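Local coordinates for cytochrome c family protein (Geobacter sulfurreducens, PDB 3OUQ) that probably carries electrons through a chain of covalently bound hemes, as the N-terminal hexaheme part of a dodecaheme cytochrome c linked to iron reduction, at residues A71-C76 with G110-C115; G82-V87 with F99-H104. All coordinates share one frame; numbering follows the deposited sequence.

Interaction 1 (A71-C76 with G110-C115); sequences ADDSQC and GKCRTC. With HEC (heme c), chain E.
Asp73 points its carboxylate at the start of the CXXCH heme-binding motif, Cys112 to His116, where the loop before the motif turns into a short helix with Cys112 as its N-cap residue. In the polar part of the contact, Asp73 OD1 is a bifurcated acceptor. It takes the backbone N-H of Arg113 at 2.8 Å, nearly straight (162°) and on the syn side of the carboxylate, about 25° out of its plane. The same oxygen receives a weak, more bent bond from Cys112 N at 3.2 Å. One acidic oxygen thus meets two amides at the N-terminal end of the helix, where its negative charge would probably be favoured.

The apolar part runs alongside. Arg113 is extended at chi2 and bends at chi3 (59°), which sets CB of Ala71 over one face of the guanidinium, off-centre. Arg113 CD lies 3.6 Å from Ala71 C. The charge is not spent on Asp73, whose OD1 stays 5.2 Å from Arg113 NE; that nitrogen forms a salt bridge with Glu53.

The covalent links of two hemes come together here. Cys112 SG and Cys115 SG form the thioether links of one heme, while Cys76 SG is bonded to CAB of another. The two attachments lie side by side: Cys76 SG is 4.2 Å from Cys112 SG, and Cys76 CB is 4.0 Å from the CMB methyl of the heme held by Cys112.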
ATOM      1  N   ALA A  71       6.756   8.314   3.612  1.00 41.79           N
ATOM      2  CA  ALA A  71       7.577   7.904   2.484  1.00 43.26           C
ATOM      3  C   ALA A  71       8.903   7.278   2.914  1.00 45.38           C
ATOM      4  O   ALA A  71       9.949   7.537   2.314  1.00 47.18           O
ATOM      5  CB  ALA A  71       7.833   9.091   1.585  1.00 41.39           C
ATOM      6  N   ASP A  72       8.857   6.449   3.952  1.00 46.66           N
ATOM      7  CA  ASP A  72      10.055   5.783   4.452  1.00 48.77           C
ATOM      8  C   ASP A  72       9.790   4.299   4.645  1.00 48.12           C
ATOM      9  O   ASP A  72       9.028   3.905   5.523  1.00 47.18           O
ATOM     10  CB  ASP A  72      10.503   6.400   5.782  1.00 52.07           C
ATOM     11  CG  ASP A  72      11.441   7.581   5.596  1.00 55.51           C
ATOM     12  OD1 ASP A  72      11.313   8.290   4.573  1.00 57.75           O
ATOM     13  OD2 ASP A  72      12.301   7.807   6.481  1.00 56.90           O
ATOM     14  N   ASP A  73      10.422   3.479   3.815  1.00 47.68           N
ATOM     15  CA  ASP A  73      10.252   2.045   3.914  1.00 46.97           C
ATOM     16  C   ASP A  73      10.475   1.561   5.345  1.00 46.17           C
ATOM     17  O   ASP A  73       9.906   0.551   5.757  1.00 46.37           O
ATOM     18  CB  ASP A  73      11.216   1.330   2.966  1.00 48.41           C
ATOM     19  CG  ASP A  73      10.876   1.558   1.508  1.00 50.10           C
ATOM     20  OD1 ASP A  73       9.670   1.653   1.189  1.00 51.27           O
ATOM     21  OD2 ASP A  73      11.812   1.622   0.679  1.00 51.43           O
ATOM     22  N   SER A  74      11.296   2.282   6.102  1.00 45.00           N
ATOM     23  CA  SER A  74      11.581   1.906   7.489  1.00 44.72           C
ATOM     24  C   SER A  74      10.572   2.484   8.468  1.00 43.85           C
ATOM     25  O   SER A  74      10.606   2.178   9.655  1.00 43.97           O
ATOM     26  CB  SER A  74      12.987   2.362   7.899  1.00 45.43           C
ATOM     27  OG  SER A  74      13.165   3.753   7.690  1.00 46.57           O
ATOM     28  N   GLN A  75       9.667   3.315   7.969  1.00 43.22           N
ATOM     29  CA  GLN A  75       8.667   3.926   8.825  1.00 43.16           C
ATOM     30  C   GLN A  75       7.254   3.402   8.610  1.00 42.64           C
ATOM     31  O   GLN A  75       6.314   3.896   9.225  1.00 44.59           O
ATOM     32  CB  GLN A  75       8.684   5.445   8.647  1.00 43.44           C
ATOM     33  CG  GLN A  75       9.944   6.110   9.162  1.00 44.12           C
ATOM     34  CD  GLN A  75      10.113   5.941  10.657  1.00 45.83           C
ATOM     35  OE1 GLN A  75      10.488   6.877  11.356  1.00 48.07           O
ATOM     36  NE2 GLN A  75       9.846   4.742  11.156  1.00 47.84           N
ATOM     37  N   CYS A  76       7.093   2.410   7.745  1.00 40.53           N
ATOM     38  CA  CYS A  76       5.765   1.872   7.508  1.00 38.43           C
ATOM     39  C   CYS A  76       5.316   1.161   8.764  1.00 37.58           C
ATOM     40  O   CYS A  76       4.162   1.265   9.169  1.00 37.91           O
ATOM     41  CB  CYS A  76       5.777   0.887   6.345  1.00 38.00           C
ATOM     42  SG  CYS A  76       6.366   1.602   4.785  1.00 38.30           S
ATOM     43  N   GLY A 110      13.469  -5.842   2.009  1.00 37.91           N
ATOM     44  CA  GLY A 110      12.493  -5.174   2.850  1.00 37.39           C
ATOM     45  C   GLY A 110      11.844  -3.925   2.278  1.00 37.48           C
ATOM     46  O   GLY A 110      11.055  -3.285   2.962  1.00 38.13           O
ATOM     47  N   LYS A 111      12.159  -3.568   1.036  1.00 37.40           N
ATOM     48  CA  LYS A 111      11.579  -2.375   0.419  1.00 37.28           C
ATOM     49  C   LYS A 111      10.060  -2.488   0.318  1.00 36.57           C
ATOM     50  O   LYS A 111       9.526  -3.592   0.326  1.00 36.33           O
ATOM     51  CB  LYS A 111      12.169  -2.166  -0.975  1.00 39.46           C
ATOM     52  CG  LYS A 111      13.678  -1.934  -1.000  1.00 41.38           C
ATOM     53  CD  LYS A 111      14.166  -1.780  -2.440  1.00 43.57           C
ATOM     54  CE  LYS A 111      15.650  -1.463  -2.507  1.00 44.48           C
ATOM     55  NZ  LYS A 111      16.106  -1.334  -3.919  1.00 45.60           N
ATOM     56  N   CYS A 112       9.364  -1.355   0.233  1.00 34.88           N
ATOM     57  CA  CYS A 112       7.905  -1.369   0.135  1.00 33.36           C
ATOM     58  C   CYS A 112       7.407  -0.385  -0.898  1.00 33.92           C
ATOM     59  O   CYS A 112       6.497  -0.688  -1.666  1.00 35.24           O
ATOM     60  CB  CYS A 112       7.247  -0.990   1.463  1.00 33.30           C
ATOM     61  SG  CYS A 112       7.828  -1.872   2.940  1.00 32.20           S
ATOM     62  N   ARG A 113       7.989   0.807  -0.903  1.00 33.27           N
ATOM     63  CA  ARG A 113       7.561   1.827  -1.838  1.00 34.43           C
ATOM     64  C   ARG A 113       7.888   1.477  -3.287  1.00 36.07           C
ATOM     65  O   ARG A 113       7.343   2.093  -4.208  1.00 35.73           O
ATOM     66  CB  ARG A 113       8.169   3.177  -1.460  1.00 35.10           C
ATOM     67  CG  ARG A 113       7.656   3.711  -0.134  1.00 34.71           C
ATOM     68  CD  ARG A 113       8.224   5.072   0.193  1.00 33.40           C
ATOM     69  NE  ARG A 113       7.888   6.052  -0.834  1.00 35.84           N
ATOM     70  CZ  ARG A 113       8.791   6.717  -1.547  1.00 37.32           C
ATOM     71  NH1 ARG A 113      10.090   6.506  -1.343  1.00 37.73           N
ATOM     72  NH2 ARG A 113       8.395   7.596  -2.460  1.00 37.94           N
ATOM     73  N   THR A 114       8.757   0.482  -3.481  1.00 35.51           N
ATOM     74  CA  THR A 114       9.139   0.039  -4.823  1.00 36.55           C
ATOM     75  C   THR A 114       7.880  -0.267  -5.620  1.00 36.48           C
ATOM     76  O   THR A 114       7.817  -0.040  -6.831  1.00 34.78           O
ATOM     77  CB  THR A 114       9.965  -1.269  -4.820  1.00 37.25           C
ATOM     78  OG1 THR A 114      10.956  -1.239  -3.790  1.00 37.68           O
ATOM     79  CG2 THR A 114      10.660  -1.426  -6.150  1.00 37.01           C
ATOM     80  N   CYS A 115       6.881  -0.799  -4.929  1.00 37.20           N
ATOM     81  CA  CYS A 115       5.630  -1.132  -5.575  1.00 39.51           C
ATOM     82  C   CYS A 115       4.571  -0.115  -5.204  1.00 40.54           C
ATOM     83  O   CYS A 115       3.997   0.551  -6.062  1.00 40.37           O
ATOM     84  CB  CYS A 115       5.164  -2.523  -5.147  1.00 39.37           C
ATOM     85  SG  CYS A 115       6.379  -3.853  -5.401  1.00 39.90           S
TER
HETATM   86 FE   HEC E 604       2.546  -4.609  -0.254  1.00 44.36          FE
HETATM   87  CHA HEC E 604      -0.862  -5.117  -0.492  1.00 43.03           C
HETATM   88  CHB HEC E 604       2.067  -2.993   2.744  1.00 42.11           C
HETATM   89  CHC HEC E 604       5.925  -4.324   0.081  1.00 43.08           C
HETATM   90  CHD HEC E 604       2.858  -5.424  -3.518  1.00 43.84           C
HETATM   91  NA  HEC E 604       0.951  -4.128   0.846  1.00 43.02           N
HETATM   92  C1A HEC E 604      -0.376  -4.466   0.628  1.00 42.51           C
HETATM   93  C2A HEC E 604      -1.235  -3.836   1.614  1.00 41.23           C
HETATM   94  C3A HEC E 604      -0.445  -3.171   2.502  1.00 40.91           C
HETATM   95  C4A HEC E 604       0.925  -3.361   2.024  1.00 42.06           C
HETATM   96  CMA HEC E 604      -0.893  -2.486   3.788  1.00 37.09           C
HETATM   97  CAA HEC E 604      -2.747  -3.899   1.594  1.00 38.99           C
HETATM   98  CBA HEC E 604      -3.353  -2.663   0.982  1.00 39.05           C
HETATM   99  CGA HEC E 604      -4.865  -2.689   1.034  1.00 41.29           C
HETATM  100  O1A HEC E 604      -5.497  -1.668   0.691  1.00 42.16           O
HETATM  101  O2A HEC E 604      -5.428  -3.738   1.416  1.00 42.92           O
HETATM  102  NB  HEC E 604       3.743  -3.905   1.141  1.00 42.11           N
HETATM  103  C1B HEC E 604       3.375  -3.302   2.354  1.00 42.27           C
HETATM  104  C2B HEC E 604       4.537  -3.066   3.179  1.00 41.69           C
HETATM  105  C3B HEC E 604       5.628  -3.506   2.473  1.00 41.13           C
HETATM  106  C4B HEC E 604       5.132  -3.970   1.180  1.00 41.75           C
HETATM  107  CMB HEC E 604       4.518  -2.453   4.555  1.00 39.25           C
HETATM  108  CAB HEC E 604       7.087  -3.519   2.937  1.00 38.30           C
HETATM  109  CBB HEC E 604       7.424  -4.474   4.066  1.00 36.26           C
HETATM  110  NC  HEC E 604       4.068  -4.811  -1.483  1.00 42.96           N
HETATM  111  C1C HEC E 604       5.418  -4.687  -1.195  1.00 42.30           C
HETATM  112  C2C HEC E 604       6.207  -4.905  -2.399  1.00 39.37           C
HETATM  113  C3C HEC E 604       5.345  -5.144  -3.402  1.00 40.19           C
HETATM  114  C4C HEC E 604       4.020  -5.095  -2.829  1.00 41.87           C
HETATM  115  CMC HEC E 604       7.709  -4.891  -2.515  1.00 38.82           C
HETATM  116  CAC HEC E 604       5.680  -5.426  -4.871  1.00 40.32           C
HETATM  117  CBC HEC E 604       6.699  -6.536  -5.125  1.00 39.13           C
HETATM  118  ND  HEC E 604       1.273  -5.233  -1.658  1.00 43.88           N
HETATM  119  C1D HEC E 604       1.586  -5.576  -2.956  1.00 44.10           C
HETATM  120  C2D HEC E 604       0.418  -6.102  -3.657  1.00 45.14           C
HETATM  121  C3D HEC E 604      -0.639  -5.927  -2.835  1.00 46.33           C
HETATM  122  C4D HEC E 604      -0.103  -5.433  -1.586  1.00 44.69           C
HETATM  123  CMD HEC E 604       0.382  -6.857  -4.981  1.00 43.62           C
HETATM  124  CAD HEC E 604      -2.111  -5.997  -3.185  1.00 49.90           C
HETATM  125  CBD HEC E 604      -2.427  -4.735  -3.953  1.00 57.70           C
HETATM  126  CGD HEC E 604      -3.859  -4.290  -3.770  1.00 62.86           C
HETATM  127  O1D HEC E 604      -4.252  -4.051  -2.598  1.00 63.76           O
HETATM  128  O2D HEC E 604      -4.584  -4.179  -4.794  1.00 64.08           O

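Interaction 2 (G82-V87 with F99-H104); sequences GSARPV and FSHEVH. With HEC (heme c), chain E.
Ser83 sets its CB over one face of the His101 imidazole, 3.4 Å from His101 CD2, with Ala84 N farther out over the same face. On the opposite face stands the edge of Phe99, its CE2 3.5 Å above the imidazole plane and His101 CE1 in the plane of the phenyl ring, an edge-to-face approach. Flanked in this way by Ser83 CB and the Phe99 edge, the imidazole binds the heme iron through His101 NE2 at 2.0 Å; His116 is the other axial ligand.

With CG anti to the backbone N (chi1 179°), the Phe99 ring reaches the heme and turns one face to the CMD methyl, Phe99 CD2 3.5 Å from CMD, while its CE1 stands over the centre of the His104 imidazole. His104 ligates the next heme iron, and its ND1 donates to Ser100 O at 2.7 Å, which holds its ring. Replacing Phe99 by an alanine is likely to open a gap beside CMD and to strip the cover from one face of both imidazoles, leaving His101 freer to turn about its bond to iron.

Phe99 and Val87 form an antiparallel hydrogen-bonded pair, Phe99 N to Val87 O at 2.9 Å, and Val87 CG2 rests 3.9 Å from CAD of the heme. With carbon on both faces of the iron-binding imidazole and the strand pair fixing Phe99, the rotation of the ligand ring is probably restrained mainly by apolar packing.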
ATOM      1  N   GLY A  82       2.049  -5.070   9.722  1.00 55.22           N
ATOM      2  CA  GLY A  82       2.883  -5.849   8.826  1.00 56.54           C
ATOM      3  C   GLY A  82       2.680  -5.433   7.380  1.00 56.91           C
ATOM      4  O   GLY A  82       2.445  -4.263   7.087  1.00 57.56           O
ATOM      5  N   SER A  83       2.780  -6.398   6.473  1.00 58.08           N
ATOM      6  CA  SER A  83       2.594  -6.144   5.046  1.00 57.73           C
ATOM      7  C   SER A  83       1.124  -6.358   4.734  1.00 57.11           C
ATOM      8  O   SER A  83       0.357  -5.409   4.601  1.00 57.99           O
ATOM      9  CB  SER A  83       3.422  -7.123   4.214  1.00 57.16           C
ATOM     10  OG  SER A  83       4.791  -7.080   4.575  1.00 60.31           O
ATOM     11  N   ALA A  84       0.744  -7.624   4.635  1.00 56.15           N
ATOM     12  CA  ALA A  84      -0.627  -8.005   4.343  1.00 53.83           C
ATOM     13  C   ALA A  84      -0.739  -9.525   4.377  1.00 52.36           C
ATOM     14  O   ALA A  84       0.230 -10.225   4.680  1.00 53.58           O
ATOM     15  CB  ALA A  84      -1.028  -7.482   2.965  1.00 53.43           C
ATOM     16  N   ARG A  85      -1.933 -10.029   4.089  1.00 49.87           N
ATOM     17  CA  ARG A  85      -2.164 -11.466   4.043  1.00 46.64           C
ATOM     18  C   ARG A  85      -2.083 -11.791   2.551  1.00 45.57           C
ATOM     19  O   ARG A  85      -2.156 -10.887   1.719  1.00 46.65           O
ATOM     20  CB  ARG A  85      -3.557 -11.799   4.584  1.00 45.89           C
ATOM     21  N   PRO A  86      -1.936 -13.070   2.188  1.00 43.02           N
ATOM     22  CA  PRO A  86      -1.855 -13.403   0.761  1.00 42.02           C
ATOM     23  C   PRO A  86      -3.050 -12.915  -0.046  1.00 40.75           C
ATOM     24  O   PRO A  86      -4.197 -13.213   0.290  1.00 40.03           O
ATOM     25  CB  PRO A  86      -1.744 -14.924   0.769  1.00 41.56           C
ATOM     26  CG  PRO A  86      -0.953 -15.176   2.018  1.00 42.19           C
ATOM     27  CD  PRO A  86      -1.645 -14.251   3.016  1.00 42.65           C
ATOM     28  N   VAL A  87      -2.783 -12.159  -1.105  1.00 38.70           N
ATOM     29  CA  VAL A  87      -3.852 -11.650  -1.954  1.00 39.34           C
ATOM     30  C   VAL A  87      -4.149 -12.612  -3.110  1.00 41.69           C
ATOM     31  O   VAL A  87      -3.262 -12.966  -3.889  1.00 42.86           O
ATOM     32  CB  VAL A  87      -3.496 -10.263  -2.527  1.00 38.28           C
ATOM     33  CG1 VAL A  87      -4.478  -9.876  -3.614  1.00 36.43           C
ATOM     34  CG2 VAL A  87      -3.534  -9.230  -1.427  1.00 37.10           C
ATOM     35  N   PHE A  99      -0.511 -13.357  -4.763  1.00 45.67           N
ATOM     36  CA  PHE A  99       0.643 -12.540  -4.427  1.00 46.13           C
ATOM     37  C   PHE A  99       0.931 -12.623  -2.930  1.00 46.12           C
ATOM     38  O   PHE A  99       0.048 -12.424  -2.102  1.00 46.37           O
ATOM     39  CB  PHE A  99       0.440 -11.072  -4.779  1.00 45.86           C
ATOM     40  CG  PHE A  99       1.619 -10.221  -4.415  1.00 44.77           C
ATOM     41  CD1 PHE A  99       2.728 -10.159  -5.246  1.00 44.51           C
ATOM     42  CD2 PHE A  99       1.671  -9.573  -3.189  1.00 46.25           C
ATOM     43  CE1 PHE A  99       3.866  -9.465  -4.866  1.00 44.17           C
ATOM     44  CE2 PHE A  99       2.812  -8.876  -2.801  1.00 46.41           C
ATOM     45  CZ  PHE A  99       3.913  -8.828  -3.643  1.00 45.04           C
ATOM     46  N   SER A 100       2.176 -12.906  -2.588  1.00 47.05           N
ATOM     47  CA  SER A 100       2.571 -13.005  -1.194  1.00 47.29           C
ATOM     48  C   SER A 100       3.712 -12.029  -0.885  1.00 47.34           C
ATOM     49  O   SER A 100       4.538 -11.730  -1.750  1.00 48.24           O
ATOM     50  CB  SER A 100       3.010 -14.437  -0.898  1.00 47.57           C
ATOM     51  OG  SER A 100       3.674 -14.530   0.348  1.00 51.40           O
ATOM     52  N   HIS A 101       3.741 -11.516   0.341  1.00 46.42           N
ATOM     53  CA  HIS A 101       4.799 -10.606   0.758  1.00 45.05           C
ATOM     54  C   HIS A 101       5.910 -11.417   1.409  1.00 44.89           C
ATOM     55  O   HIS A 101       7.070 -11.012   1.405  1.00 44.95           O
ATOM     56  CB  HIS A 101       4.276  -9.576   1.757  1.00 44.09           C
ATOM     57  CG  HIS A 101       3.476  -8.474   1.138  1.00 42.94           C
ATOM     58  ND1 HIS A 101       2.177  -8.610   0.703  1.00 44.01           N
ATOM     59  CD2 HIS A 101       3.810  -7.184   0.887  1.00 42.94           C
ATOM     60  CE1 HIS A 101       1.781  -7.422   0.220  1.00 43.49           C
ATOM     61  NE2 HIS A 101       2.737  -6.521   0.308  1.00 42.15           N
ATOM     62  N   GLU A 102       5.544 -12.565   1.973  1.00 44.98           N
ATOM     63  CA  GLU A 102       6.509 -13.451   2.619  1.00 45.72           C
ATOM     64  C   GLU A 102       7.577 -13.796   1.606  1.00 45.09           C
ATOM     65  O   GLU A 102       8.731 -14.031   1.952  1.00 44.43           O
ATOM     66  CB  GLU A 102       5.836 -14.743   3.080  1.00 47.57           C
ATOM     67  CG  GLU A 102       4.644 -14.518   3.979  1.00 51.18           C
ATOM     68  CD  GLU A 102       3.327 -14.547   3.232  1.00 53.75           C
ATOM     69  OE1 GLU A 102       2.858 -15.666   2.915  1.00 55.25           O
ATOM     70  OE2 GLU A 102       2.768 -13.457   2.957  1.00 55.02           O
ATOM     71  N   VAL A 103       7.168 -13.835   0.346  1.00 44.85           N
ATOM     72  CA  VAL A 103       8.072 -14.148  -0.745  1.00 43.33           C
ATOM     73  C   VAL A 103       8.793 -12.903  -1.247  1.00 41.88           C
ATOM     74  O   VAL A 103      10.013 -12.893  -1.345  1.00 41.48           O
ATOM     75  CB  VAL A 103       7.311 -14.795  -1.936  1.00 44.63           C
ATOM     76  CG1 VAL A 103       8.202 -14.844  -3.168  1.00 44.85           C
ATOM     77  CG2 VAL A 103       6.866 -16.194  -1.571  1.00 43.22           C
ATOM     78  N   HIS A 104       8.043 -11.843  -1.526  1.00 40.64           N
ATOM     79  CA  HIS A 104       8.631 -10.627  -2.071  1.00 40.61           C
ATOM     80  C   HIS A 104       9.423  -9.656  -1.225  1.00 40.84           C
ATOM     81  O   HIS A 104      10.526  -9.263  -1.608  1.00 41.91           O
ATOM     82  CB  HIS A 104       7.561  -9.847  -2.811  1.00 39.42           C
ATOM     83  CG  HIS A 104       7.053 -10.559  -4.017  1.00 39.93           C
ATOM     84  ND1 HIS A 104       6.149 -11.595  -3.974  1.00 40.37           N
ATOM     85  CD2 HIS A 104       7.404 -10.428  -5.320  1.00 39.20           C
ATOM     86  CE1 HIS A 104       5.990 -12.050  -5.220  1.00 40.12           C
ATOM     87  NE2 HIS A 104       6.733 -11.371  -6.073  1.00 39.49           N
TER
HETATM   88 FE   HEC E 604       2.546  -4.609  -0.254  1.00 44.36          FE
HETATM   89  CHA HEC E 604      -0.862  -5.117  -0.492  1.00 43.03           C
HETATM   90  CHB HEC E 604       2.067  -2.993   2.744  1.00 42.11           C
HETATM   91  CHC HEC E 604       5.925  -4.324   0.081  1.00 43.08           C
HETATM   92  CHD HEC E 604       2.858  -5.424  -3.518  1.00 43.84           C
HETATM   93  NA  HEC E 604       0.951  -4.128   0.846  1.00 43.02           N
HETATM   94  C1A HEC E 604      -0.376  -4.466   0.628  1.00 42.51           C
HETATM   95  C2A HEC E 604      -1.235  -3.836   1.614  1.00 41.23           C
HETATM   96  C3A HEC E 604      -0.445  -3.171   2.502  1.00 40.91           C
HETATM   97  C4A HEC E 604       0.925  -3.361   2.024  1.00 42.06           C
HETATM   98  CMA HEC E 604      -0.893  -2.486   3.788  1.00 37.09           C
HETATM   99  CAA HEC E 604      -2.747  -3.899   1.594  1.00 38.99           C
HETATM  100  CBA HEC E 604      -3.353  -2.663   0.982  1.00 39.05           C
HETATM  101  CGA HEC E 604      -4.865  -2.689   1.034  1.00 41.29           C
HETATM  102  O1A HEC E 604      -5.497  -1.668   0.691  1.00 42.16           O
HETATM  103  O2A HEC E 604      -5.428  -3.738   1.416  1.00 42.92           O
HETATM  104  NB  HEC E 604       3.743  -3.905   1.141  1.00 42.11           N
HETATM  105  C1B HEC E 604       3.375  -3.302   2.354  1.00 42.27           C
HETATM  106  C2B HEC E 604       4.537  -3.066   3.179  1.00 41.69           C
HETATM  107  C3B HEC E 604       5.628  -3.506   2.473  1.00 41.13           C
HETATM  108  C4B HEC E 604       5.132  -3.970   1.180  1.00 41.75           C
HETATM  109  CMB HEC E 604       4.518  -2.453   4.555  1.00 39.25           C
HETATM  110  CAB HEC E 604       7.087  -3.519   2.937  1.00 38.30           C
HETATM  111  CBB HEC E 604       7.424  -4.474   4.066  1.00 36.26           C
HETATM  112  NC  HEC E 604       4.068  -4.811  -1.483  1.00 42.96           N
HETATM  113  C1C HEC E 604       5.418  -4.687  -1.195  1.00 42.30           C
HETATM  114  C2C HEC E 604       6.207  -4.905  -2.399  1.00 39.37           C
HETATM  115  C3C HEC E 604       5.345  -5.144  -3.402  1.00 40.19           C
HETATM  116  C4C HEC E 604       4.020  -5.095  -2.829  1.00 41.87           C
HETATM  117  CMC HEC E 604       7.709  -4.891  -2.515  1.00 38.82           C
HETATM  118  CAC HEC E 604       5.680  -5.426  -4.871  1.00 40.32           C
HETATM  119  CBC HEC E 604       6.699  -6.536  -5.125  1.00 39.13           C
HETATM  120  ND  HEC E 604       1.273  -5.233  -1.658  1.00 43.88           N
HETATM  121  C1D HEC E 604       1.586  -5.576  -2.956  1.00 44.10           C
HETATM  122  C2D HEC E 604       0.418  -6.102  -3.657  1.00 45.14           C
HETATM  123  C3D HEC E 604      -0.639  -5.927  -2.835  1.00 46.33           C
HETATM  124  C4D HEC E 604      -0.103  -5.433  -1.586  1.00 44.69           C
HETATM  125  CMD HEC E 604       0.382  -6.857  -4.981  1.00 43.62           C
HETATM  126  CAD HEC E 604      -2.111  -5.997  -3.185  1.00 49.90           C
HETATM  127  CBD HEC E 604      -2.427  -4.735  -3.953  1.00 57.70           C
HETATM  128  CGD HEC E 604      -3.859  -4.290  -3.770  1.00 62.86           C
HETATM  129  O1D HEC E 604      -4.252  -4.051  -2.598  1.00 63.76           O
HETATM  130  O2D HEC E 604      -4.584  -4.179  -4.794  1.00 64.08           O

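Overall arrangement
Both interactions attend the same heme. Interaction 1 lies by its thioether links at helix 113-116, and interaction 2 supplies an axial ligand from helix 101-104, the helix just before it in the chain. Their centres are 14 Å apart and their nearest atoms about 6 Å, without touching. Along the chain the order is 71-76, 82-87, 99-104, 110-115. The strand pair 87-89/97-99 starts at Val87 and ends at Phe99, so interaction 2 sits at the open end of this hairpin, within the span that interaction 1 brings together. Interaction 1 unites parts of the two cytochrome c7-like regions, and both contacts lead on to neighbouring hemes, consistent with electron passage along a heme row.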